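Local coordinates for protein 1-carboxybiuret hydrolase subunit AtzE (Pseudomonas sp., PDB 6C62) that hydrolyses 1-carboxybiuret to urea-1,3-dicarboxylate and ammonia in the bacterial degradation of atrazine, as a member of the amidase family, at residues 201-206 and 302-307; 348-353 and 404-409; 222-227 and 244-249. All blocks are in the same frame, centred on the assembly; numbering follows the deposited sequence.

Contact 1: 201-206 and 302-307; sequences PFVHSI and FVITAS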
loop_
_atom_site.group_PDB
_atom_site.type_symbol
_atom_site.label_atom_id
_atom_site.label_comp_id
_atom_site.label_asym_id
_atom_site.label_seq_id
_atom_site.Cartn_x
_atom_site.Cartn_y
_atom_site.Cartn_z
ATOM N N PRO A 201 -17.034 0.878 3.481
ATOM C CA PRO A 201 -16.124 0.590 2.379
ATOM C C PRO A 201 -16.290 -0.774 1.699
ATOM O O PRO A 201 -17.063 -1.659 2.154
ATOM C CB PRO A 201 -14.761 0.655 3.043
ATOM C CG PRO A 201 -15.009 0.152 4.391
ATOM C CD PRO A 201 -16.407 0.583 4.767
ATOM N N PHE A 202 -15.655 -0.880 0.551
ATOM C CA PHE A 202 -15.679 -2.125 -0.239
ATOM C C PHE A 202 -14.222 -2.481 -0.497
ATOM O O PHE A 202 -13.725 -3.478 0.043
ATOM C CB PHE A 202 -16.545 -1.904 -1.491
ATOM C CG PHE A 202 -16.519 -3.015 -2.510
ATOM C CD1 PHE A 202 -16.450 -4.385 -2.107
ATOM C CD2 PHE A 202 -16.606 -2.709 -3.861
ATOM C CE1 PHE A 202 -16.433 -5.403 -3.041
ATOM C CE2 PHE A 202 -16.597 -3.753 -4.841
ATOM C CZ PHE A 202 -16.516 -5.089 -4.413
ATOM N N VAL A 203 -13.538 -1.682 -1.291
ATOM C CA VAL A 203 -12.101 -1.898 -1.639
ATOM C C VAL A 203 -11.372 -0.615 -1.267
ATOM O O VAL A 203 -11.463 0.395 -1.954
ATOM C CB VAL A 203 -11.944 -2.204 -3.135
ATOM C CG1 VAL A 203 -10.487 -2.484 -3.529
ATOM C CG2 VAL A 203 -12.873 -3.323 -3.561
ATOM N N HIS A 204 -10.634 -0.641 -0.180
ATOM C CA HIS A 204 -9.907 0.543 0.270
ATOM C C HIS A 204 -8.986 1.115 -0.840
ATOM O O HIS A 204 -8.849 2.336 -1.001
ATOM C CB HIS A 204 -9.047 0.173 1.506
ATOM C CG HIS A 204 -9.826 -0.223 2.709
ATOM N ND1 HIS A 204 -9.431 -1.254 3.551
ATOM C CD2 HIS A 204 -10.932 0.338 3.265
ATOM C CE1 HIS A 204 -10.296 -1.306 4.565
ATOM N NE2 HIS A 204 -11.220 -0.362 4.402
ATOM N N SER A 205 -8.367 0.227 -1.604
ATOM C CA SER A 205 -7.433 0.643 -2.656
ATOM C C SER A 205 -8.106 1.262 -3.914
ATOM O O SER A 205 -7.403 1.794 -4.799
ATOM C CB SER A 205 -6.588 -0.568 -3.127
ATOM O OG SER A 205 -5.610 -1.018 -2.189
ATOM N N ILE A 206 -9.435 1.127 -4.071
ATOM C CA ILE A 206 -10.077 1.558 -5.323
ATOM C C ILE A 206 -11.380 2.328 -5.194
ATOM O O ILE A 206 -11.801 2.973 -6.157
ATOM C CB ILE A 206 -10.272 0.344 -6.301
ATOM C CG1 ILE A 206 -9.045 -0.600 -6.370
ATOM C CG2 ILE A 206 -10.536 0.826 -7.710
ATOM C CD1 ILE A 206 -9.300 -1.838 -7.210
ATOM N N PHE A 302 -9.697 -6.499 -10.752
ATOM C CA PHE A 302 -10.575 -7.592 -10.386
ATOM C C PHE A 302 -9.986 -8.376 -9.250
ATOM O O PHE A 302 -10.678 -8.699 -8.263
ATOM C CB PHE A 302 -10.841 -8.476 -11.607
ATOM C CG PHE A 302 -11.978 -9.424 -11.444
ATOM C CD1 PHE A 302 -11.821 -10.552 -10.729
ATOM C CD2 PHE A 302 -13.192 -9.189 -12.036
ATOM C CE1 PHE A 302 -12.861 -11.447 -10.527
ATOM C CE2 PHE A 302 -14.246 -10.104 -11.905
ATOM C CZ PHE A 302 -14.070 -11.237 -11.138
ATOM N N VAL A 303 -8.697 -8.681 -9.351
ATOM C CA VAL A 303 -7.959 -9.406 -8.328
ATOM C C VAL A 303 -7.928 -8.680 -7.007
ATOM O O VAL A 303 -8.225 -9.284 -5.979
ATOM C CB VAL A 303 -6.529 -9.786 -8.864
ATOM C CG1 VAL A 303 -5.632 -10.245 -7.741
ATOM C CG2 VAL A 303 -6.632 -10.913 -9.891
ATOM N N ILE A 304 -7.580 -7.427 -7.018
ATOM C CA ILE A 304 -7.497 -6.613 -5.801
ATOM C C ILE A 304 -8.871 -6.447 -5.153
ATOM O O ILE A 304 -9.008 -6.505 -3.985
ATOM C CB ILE A 304 -6.863 -5.255 -6.144
ATOM C CG1 ILE A 304 -5.359 -5.494 -6.359
ATOM C CG2 ILE A 304 -7.052 -4.196 -5.065
ATOM C CD1 ILE A 304 -4.627 -4.357 -7.066
ATOM N N THR A 305 -9.877 -6.253 -5.972
ATOM C CA THR A 305 -11.257 -6.061 -5.519
ATOM C C THR A 305 -11.726 -7.284 -4.750
ATOM O O THR A 305 -12.262 -7.152 -3.665
ATOM C CB THR A 305 -12.189 -5.778 -6.710
ATOM O OG1 THR A 305 -11.896 -4.450 -7.213
ATOM C CG2 THR A 305 -13.628 -5.886 -6.311
ATOM N N ALA A 306 -11.560 -8.456 -5.352
ATOM C CA ALA A 306 -12.083 -9.665 -4.743
ATOM C C ALA A 306 -11.392 -9.972 -3.408
ATOM O O ALA A 306 -12.025 -10.366 -2.480
ATOM C CB ALA A 306 -11.941 -10.841 -5.692
ATOM N N SER A 307 -10.066 -9.857 -3.363
ATOM C CA SER A 307 -9.370 -10.135 -2.112
ATOM C C SER A 307 -9.642 -9.077 -1.019
ATOM O O SER A 307 -9.876 -9.466 0.139
ATOM C CB SER A 307 -7.886 -10.297 -2.372
ATOM O OG SER A 307 -7.719 -11.565 -2.979
#
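The hydroxyl OG1 of T305 is gripped by two groups, the carbonyl of A301 one turn back on the same helix and ND2 of N172, and I206 CD1 rests against it at 3.7 Å. That polar atom is thus satisfied from outside, and between 201-206 and 302-307 the contact is apolar; a polar link from the loop to this helix lies just beyond, from S205 OG to E308 OE2. V203 meets both I304 and T305. Its CG2 lies 3.7 Å from T305 CA and 3.8 Å from T305 CG2, so the valine rests on the helix backbone, while CG1 reaches I304 CG2 at 4.1 Å. The same CG2 also sits over the centre of the F202 ring, covering one face. T305 carries its methyl anti to its own nitrogen, which directs CG2 at the far end of that ring, 3.5 Å from F202 CZ, in an oblique approach. On the other flank the end of I206 meets I304, with CD1 and CG2 3.9 Å apart. Cut back to alanine, V203 would lose both methyls, and a gap between F202, I304 and T305 is likely to open, with one face of the ring uncovered. The F202 side chain lies about 6 Å from those of S150 and S174, probably a charge-relay and the acyl-ester serine. The loop carrying V203 joins strands 185-188 and 208-213 of the central sheet; helix 294-312 packs against it, and helices 340-360 and 402-407 add further side chains around I206 and I304.

Contact 2: 348-353 and 404-409; sequences RFRRVY and VSFAGC
R350 turns CG anti to its backbone N (chi1 -165°) and runs extended from CG to NE, and F406 likewise sets its ring anti to N (chi1 -169°); together these torsions lay the arginine along one face of the phenylalanine. The contact starts with the methylenes, R350 CG standing 3.5 Å from F406 CZ, and continues into the guanidinium, whose plane is only 6° from that of the ring. NE is the nitrogen lying over the ring, offset toward its rim, 3.4 Å from F406 CE1. The stacked group also turns its side to the backbone of the same residue: NE and NH2 of R350 both donate to F406 O, at 3.0 and 2.9 Å, with the oxygen in the guanidinium plane. NE comes in the carbonyl plane, whereas NH2 is tilted from it. Because this carbonyl lies near the C-terminal end of helix 402-407, the positive charge is likely to be favourable there. Just beyond, G408 leaves helical geometry with positive phi, and the chain enters strand 411-416 of the large mixed sheet of the amidase fold. NH1 of R350 is taken up by S205 O, and an aromatic side chain of another protein in the assembly makes a cation-pi contact with the arginine. Y353, one turn further along helix 340-360, meets the F406 ring obliquely, CD2 to CD2 at 3.6 Å, and its CE2 touches A407 CB at 3.8 Å. The Y353 hydroxyl is engaged by P403 O and W291 NE1, while F349 CD2 approaches the edge of F406 at CE2, 4.3 Å away.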
loop_
_atom_site.group_PDB
_atom_site.type_symbol
_atom_site.label_atom_id
_atom_site.label_comp_id
_atom_site.label_asym_id
_atom_site.label_seq_id
_atom_site.Cartn_x
_atom_site.Cartn_y
_atom_site.Cartn_z
ATOM N N ARG A 348 1.942 -4.479 -7.802
ATOM C CA ARG A 348 3.202 -4.100 -8.468
ATOM C C ARG A 348 2.917 -3.655 -9.894
ATOM O O ARG A 348 3.467 -2.655 -10.365
ATOM C CB ARG A 348 4.206 -5.250 -8.423
ATOM C CG ARG A 348 4.728 -5.500 -7.052
ATOM C CD ARG A 348 5.542 -6.752 -6.827
ATOM N NE ARG A 348 6.781 -6.699 -7.585
ATOM C CZ ARG A 348 7.412 -7.759 -8.098
ATOM N NH1 ARG A 348 7.024 -8.985 -7.884
ATOM N NH2 ARG A 348 8.521 -7.583 -8.774
ATOM N N PHE A 349 2.011 -4.364 -10.569
ATOM C CA PHE A 349 1.536 -3.952 -11.877
ATOM C C PHE A 349 0.904 -2.576 -11.819
ATOM O O PHE A 349 1.051 -1.777 -12.736
ATOM C CB PHE A 349 0.589 -4.982 -12.482
ATOM C CG PHE A 349 -0.134 -4.486 -13.702
ATOM C CD1 PHE A 349 0.539 -4.399 -14.904
ATOM C CD2 PHE A 349 -1.418 -4.061 -13.634
ATOM C CE1 PHE A 349 -0.061 -3.877 -16.056
ATOM C CE2 PHE A 349 -2.048 -3.548 -14.784
ATOM C CZ PHE A 349 -1.364 -3.488 -15.996
ATOM N N ARG A 350 0.178 -2.280 -10.752
ATOM C CA ARG A 350 -0.522 -1.009 -10.676
ATOM C C ARG A 350 0.445 0.207 -10.766
ATOM O O ARG A 350 0.060 1.245 -11.276
ATOM C CB ARG A 350 -1.374 -0.924 -9.392
ATOM C CG ARG A 350 -2.386 0.206 -9.455
ATOM C CD ARG A 350 -3.231 0.302 -8.230
ATOM N NE ARG A 350 -4.453 1.050 -8.446
ATOM C CZ ARG A 350 -5.327 1.299 -7.489
ATOM N NH1 ARG A 350 -5.119 0.915 -6.218
ATOM N NH2 ARG A 350 -6.425 1.970 -7.799
ATOM N N ARG A 351 1.662 0.095 -10.212
ATOM C CA ARG A 351 2.694 1.132 -10.384
ATOM C C ARG A 351 3.027 1.362 -11.872
ATOM O O ARG A 351 3.061 2.485 -12.333
ATOM C CB ARG A 351 3.971 0.834 -9.574
ATOM C CG ARG A 351 5.165 1.754 -9.910
ATOM C CD ARG A 351 6.346 1.515 -8.972
ATOM N NE ARG A 351 5.996 1.876 -7.619
ATOM C CZ ARG A 351 5.976 3.100 -7.101
ATOM N NH1 ARG A 351 6.366 4.132 -7.793
ATOM N NH2 ARG A 351 5.567 3.273 -5.847
ATOM N N VAL A 352 3.230 0.289 -12.586
ATOM C CA VAL A 352 3.564 0.335 -14.029
ATOM C C VAL A 352 2.390 0.946 -14.782
ATOM O O VAL A 352 2.551 1.809 -15.617
ATOM C CB VAL A 352 3.862 -1.092 -14.555
ATOM C CG1 VAL A 352 3.998 -1.086 -16.068
ATOM C CG2 VAL A 352 5.170 -1.599 -13.968
ATOM N N TYR A 353 1.182 0.509 -14.459
ATOM C CA TYR A 353 -0.053 0.992 -15.075
ATOM C C TYR A 353 -0.235 2.460 -14.854
ATOM O O TYR A 353 -0.573 3.168 -15.816
ATOM C CB TYR A 353 -1.225 0.189 -14.541
ATOM C CG TYR A 353 -2.540 0.332 -15.216
ATOM C CD1 TYR A 353 -2.742 -0.210 -16.457
ATOM C CD2 TYR A 353 -3.621 0.925 -14.567
ATOM C CE1 TYR A 353 -3.952 -0.140 -17.103
ATOM C CE2 TYR A 353 -4.847 1.004 -15.190
ATOM C CZ TYR A 353 -5.003 0.448 -16.485
ATOM O OH TYR A 353 -6.212 0.468 -17.082
ATOM N N VAL A 404 -10.443 1.853 -16.149
ATOM C CA VAL A 404 -10.273 3.300 -15.989
ATOM C C VAL A 404 -10.237 3.750 -14.521
ATOM O O VAL A 404 -9.359 4.534 -14.106
ATOM C CB VAL A 404 -11.406 4.052 -16.743
ATOM C CG1 VAL A 404 -11.244 5.550 -16.567
ATOM C CG2 VAL A 404 -11.435 3.637 -18.226
ATOM N N SER A 405 -11.139 3.226 -13.710
ATOM C CA SER A 405 -11.104 3.467 -12.275
ATOM C C SER A 405 -9.845 2.902 -11.583
ATOM O O SER A 405 -9.446 3.395 -10.560
ATOM C CB SER A 405 -12.403 2.952 -11.616
ATOM O OG SER A 405 -12.762 1.753 -12.204
ATOM N N PHE A 406 -9.200 1.909 -12.187
ATOM C CA PHE A 406 -8.026 1.310 -11.581
ATOM C C PHE A 406 -6.826 2.296 -11.556
ATOM O O PHE A 406 -6.030 2.312 -10.624
ATOM C CB PHE A 406 -7.670 0.038 -12.311
ATOM C CG PHE A 406 -6.634 -0.786 -11.612
ATOM C CD1 PHE A 406 -6.809 -1.144 -10.267
ATOM C CD2 PHE A 406 -5.473 -1.172 -12.252
ATOM C CE1 PHE A 406 -5.819 -1.855 -9.580
ATOM C CE2 PHE A 406 -4.497 -1.865 -11.559
ATOM C CZ PHE A 406 -4.688 -2.259 -10.265
ATOM N N ALA A 407 -6.762 3.120 -12.615
ATOM C CA ALA A 407 -5.845 4.233 -12.689
ATOM C C ALA A 407 -6.338 5.455 -11.932
ATOM O O ALA A 407 -5.549 6.387 -11.689
ATOM C CB ALA A 407 -5.563 4.594 -14.125
ATOM N N GLY A 408 -7.632 5.516 -11.578
ATOM C CA GLY A 408 -8.144 6.615 -10.744
ATOM C C GLY A 408 -8.421 7.888 -11.526
ATOM O O GLY A 408 -8.520 8.944 -10.912
ATOM N N CYS A 409 -8.556 7.793 -12.874
ATOM C CA CYS A 409 -8.804 8.956 -13.713
ATOM C C CYS A 409 -10.247 9.430 -13.545
ATOM O O CYS A 409 -11.144 8.607 -13.473
ATOM C CB CYS A 409 -8.610 8.586 -15.190
ATOM S SG CYS A 409 -6.953 8.141 -15.661
#

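Contact 3: 222-227 and 244-249; sequences AYDAMQ and SVPVLS
D224, in the last turn of helix 216-226, directs its CB toward the 244-249 segment, and its side chain also touches P243. The first torsion places CG anti to the carbonyl carbon (chi1 -74°), which swings the carboxylate up to the start of S244, with CG 3.4 Å from S244 N. Both oxygens accept bonds. OD1 accepts the amide of S244 at 2.9 Å, a nearly straight bond (173° at the hydrogen) that arrives on the syn side, and it also accepts the S244 hydroxyl, OG at 2.8 Å, which comes from above the carboxylate plane, 42° out of it. S244 can offer both groups to one oxygen because OG stands between its backbone N and carbonyl carbon. A weak bond from Q227 NE2 joins them at OD1. D224 OD2 accepts the next amide, V245 N, at 2.9 Å and again on the syn side. V245 CG2 lies 3.3 Å from D224 OD2. Two successive backbone N-H groups are therefore held by one carboxylate, at the beginning of a short run with helical backbone angles, and the several donors would be expected to stabilise its negative charge and hinder its rotation. Beside it, S244 OG lies at the edge of the Y223 ring, 3.5 Å from CD2, while Q227 NE2 stands over one face of that ring; Q227 OE1 is held by the Q242 amide. The contact brings together the end of helix 216-226 and the chain beyond a 16-residue connection with no helix or strand, away from the probable catalytic residues. Helix 437-449 packs on Y223, S244 and L248 through L441, whereas A222 and M226 pack on strand 165-170.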
loop_
_atom_site.group_PDB
_atom_site.type_symbol
_atom_site.label_atom_id
_atom_site.label_comp_id
_atom_site.label_asym_id
_atom_site.label_seq_id
_atom_site.Cartn_x
_atom_site.Cartn_y
_atom_site.Cartn_z
ATOM N N ALA A 222 -22.735 20.014 -7.367
ATOM C CA ALA A 222 -22.648 19.080 -6.236
ATOM C C ALA A 222 -21.180 18.770 -5.950
ATOM O O ALA A 222 -20.738 18.767 -4.812
ATOM C CB ALA A 222 -23.425 17.831 -6.562
ATOM N N TYR A 223 -20.433 18.511 -7.022
ATOM C CA TYR A 223 -18.979 18.301 -6.940
ATOM C C TYR A 223 -18.284 19.484 -6.257
ATOM O O TYR A 223 -17.557 19.295 -5.294
ATOM C CB TYR A 223 -18.419 18.035 -8.320
ATOM C CG TYR A 223 -16.926 18.036 -8.453
ATOM C CD1 TYR A 223 -16.143 17.230 -7.662
ATOM C CD2 TYR A 223 -16.292 18.872 -9.359
ATOM C CE1 TYR A 223 -14.741 17.238 -7.783
ATOM C CE2 TYR A 223 -14.922 18.849 -9.554
ATOM C CZ TYR A 223 -14.138 18.041 -8.715
ATOM O OH TYR A 223 -12.788 18.059 -8.823
ATOM N N ASP A 224 -18.548 20.702 -6.688
ATOM C CA ASP A 224 -17.942 21.889 -5.989
ATOM C C ASP A 224 -18.286 22.002 -4.504
ATOM O O ASP A 224 -17.399 22.188 -3.670
ATOM C CB ASP A 224 -18.265 23.193 -6.701
ATOM C CG ASP A 224 -17.453 23.365 -8.026
ATOM O OD1 ASP A 224 -16.713 22.378 -8.483
ATOM O OD2 ASP A 224 -17.608 24.473 -8.641
ATOM N N ALA A 225 -19.531 21.719 -4.167
ATOM C CA ALA A 225 -19.966 21.708 -2.779
ATOM C C ALA A 225 -19.254 20.674 -1.899
ATOM O O ALA A 225 -19.021 20.935 -0.694
ATOM C CB ALA A 225 -21.489 21.495 -2.731
ATOM N N MET A 226 -18.911 19.538 -2.499
ATOM C CA MET A 226 -18.337 18.401 -1.783
ATOM C C MET A 226 -16.769 18.405 -1.661
ATOM O O MET A 226 -16.185 17.715 -0.856
ATOM C CB MET A 226 -18.795 17.137 -2.504
ATOM C CG MET A 226 -20.250 16.876 -2.254
ATOM S SD MET A 226 -20.738 15.194 -2.771
ATOM C CE MET A 226 -20.616 15.340 -4.538
ATOM N N GLN A 227 -16.140 19.213 -2.479
ATOM C CA GLN A 227 -14.675 19.268 -2.557
ATOM C C GLN A 227 -14.032 19.830 -1.305
ATOM O O GLN A 227 -14.634 20.656 -0.628
ATOM C CB GLN A 227 -14.242 20.166 -3.695
ATOM C CG GLN A 227 -14.267 19.568 -5.091
ATOM C CD GLN A 227 -13.513 20.479 -6.051
ATOM O OE1 GLN A 227 -12.335 20.684 -5.865
ATOM N NE2 GLN A 227 -14.205 21.031 -7.061
ATOM N N SER A 244 -15.190 23.757 -10.465
ATOM C CA SER A 244 -15.541 23.457 -11.842
ATOM C C SER A 244 -16.669 24.336 -12.402
ATOM O O SER A 244 -16.729 24.561 -13.623
ATOM C CB SER A 244 -15.972 21.995 -11.936
ATOM O OG SER A 244 -17.186 21.773 -11.157
ATOM N N VAL A 245 -17.557 24.836 -11.545
ATOM C CA VAL A 245 -18.728 25.581 -12.005
ATOM C C VAL A 245 -18.358 26.828 -12.833
ATOM O O VAL A 245 -18.934 27.005 -13.872
ATOM C CB VAL A 245 -19.694 25.951 -10.852
ATOM C CG1 VAL A 245 -20.774 26.990 -11.291
ATOM C CG2 VAL A 245 -20.387 24.675 -10.343
ATOM N N PRO A 246 -17.359 27.632 -12.406
ATOM C CA PRO A 246 -17.028 28.845 -13.174
ATOM C C PRO A 246 -16.557 28.610 -14.595
ATOM O O PRO A 246 -16.674 29.504 -15.422
ATOM C CB PRO A 246 -15.891 29.485 -12.346
ATOM C CG PRO A 246 -16.054 28.979 -10.971
ATOM C CD PRO A 246 -16.629 27.593 -11.135
ATOM N N VAL A 247 -16.002 27.440 -14.887
ATOM C CA VAL A 247 -15.485 27.190 -16.235
ATOM C C VAL A 247 -16.303 26.167 -17.013
ATOM O O VAL A 247 -15.900 25.736 -18.121
ATOM C CB VAL A 247 -13.968 26.755 -16.178
ATOM C CG1 VAL A 247 -13.124 27.864 -15.535
ATOM C CG2 VAL A 247 -13.756 25.432 -15.406
ATOM N N LEU A 248 -17.459 25.774 -16.477
ATOM C CA LEU A 248 -18.246 24.700 -17.081
ATOM C C LEU A 248 -18.593 24.957 -18.554
ATOM O O LEU A 248 -18.663 24.014 -19.380
ATOM C CB LEU A 248 -19.512 24.503 -16.262
ATOM C CG LEU A 248 -20.443 23.388 -16.708
ATOM C CD1 LEU A 248 -19.740 22.048 -16.583
ATOM C CD2 LEU A 248 -21.762 23.429 -15.881
ATOM N N SER A 249 -18.799 26.236 -18.874
ATOM C CA SER A 249 -19.163 26.645 -20.229
ATOM C C SER A 249 -18.004 27.155 -21.081
ATOM O O SER A 249 -18.225 27.686 -22.135
ATOM C CB SER A 249 -20.307 27.647 -20.179
ATOM O OG SER A 249 -21.476 26.901 -19.847
#

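Overall arrangement
Contacts 1 and 2 are neighbours, their centres 13 Å apart, and form one continuous packed region in which helices 294-312, 340-360 and 402-407 gather round the 201-206 loop; I304 CD1 packs on F406 CE1 at 3.7 Å. Both also touch the second subunit and chains of another protein, so this region lies at the interfaces of the four-chain assembly. Contact 3 stands apart, its centre 29 Å from that of contact 1 and 26 Å from that of contact 2. Along the chain it is nested within the loop closed by contact 1, and contact 2 follows afterwards. All three belong to the amidase fold, but contact 1 comes nearest the probable catalytic serines, whereas contact 3 joins the end of helix 216-226 to the loop before strand 257-260.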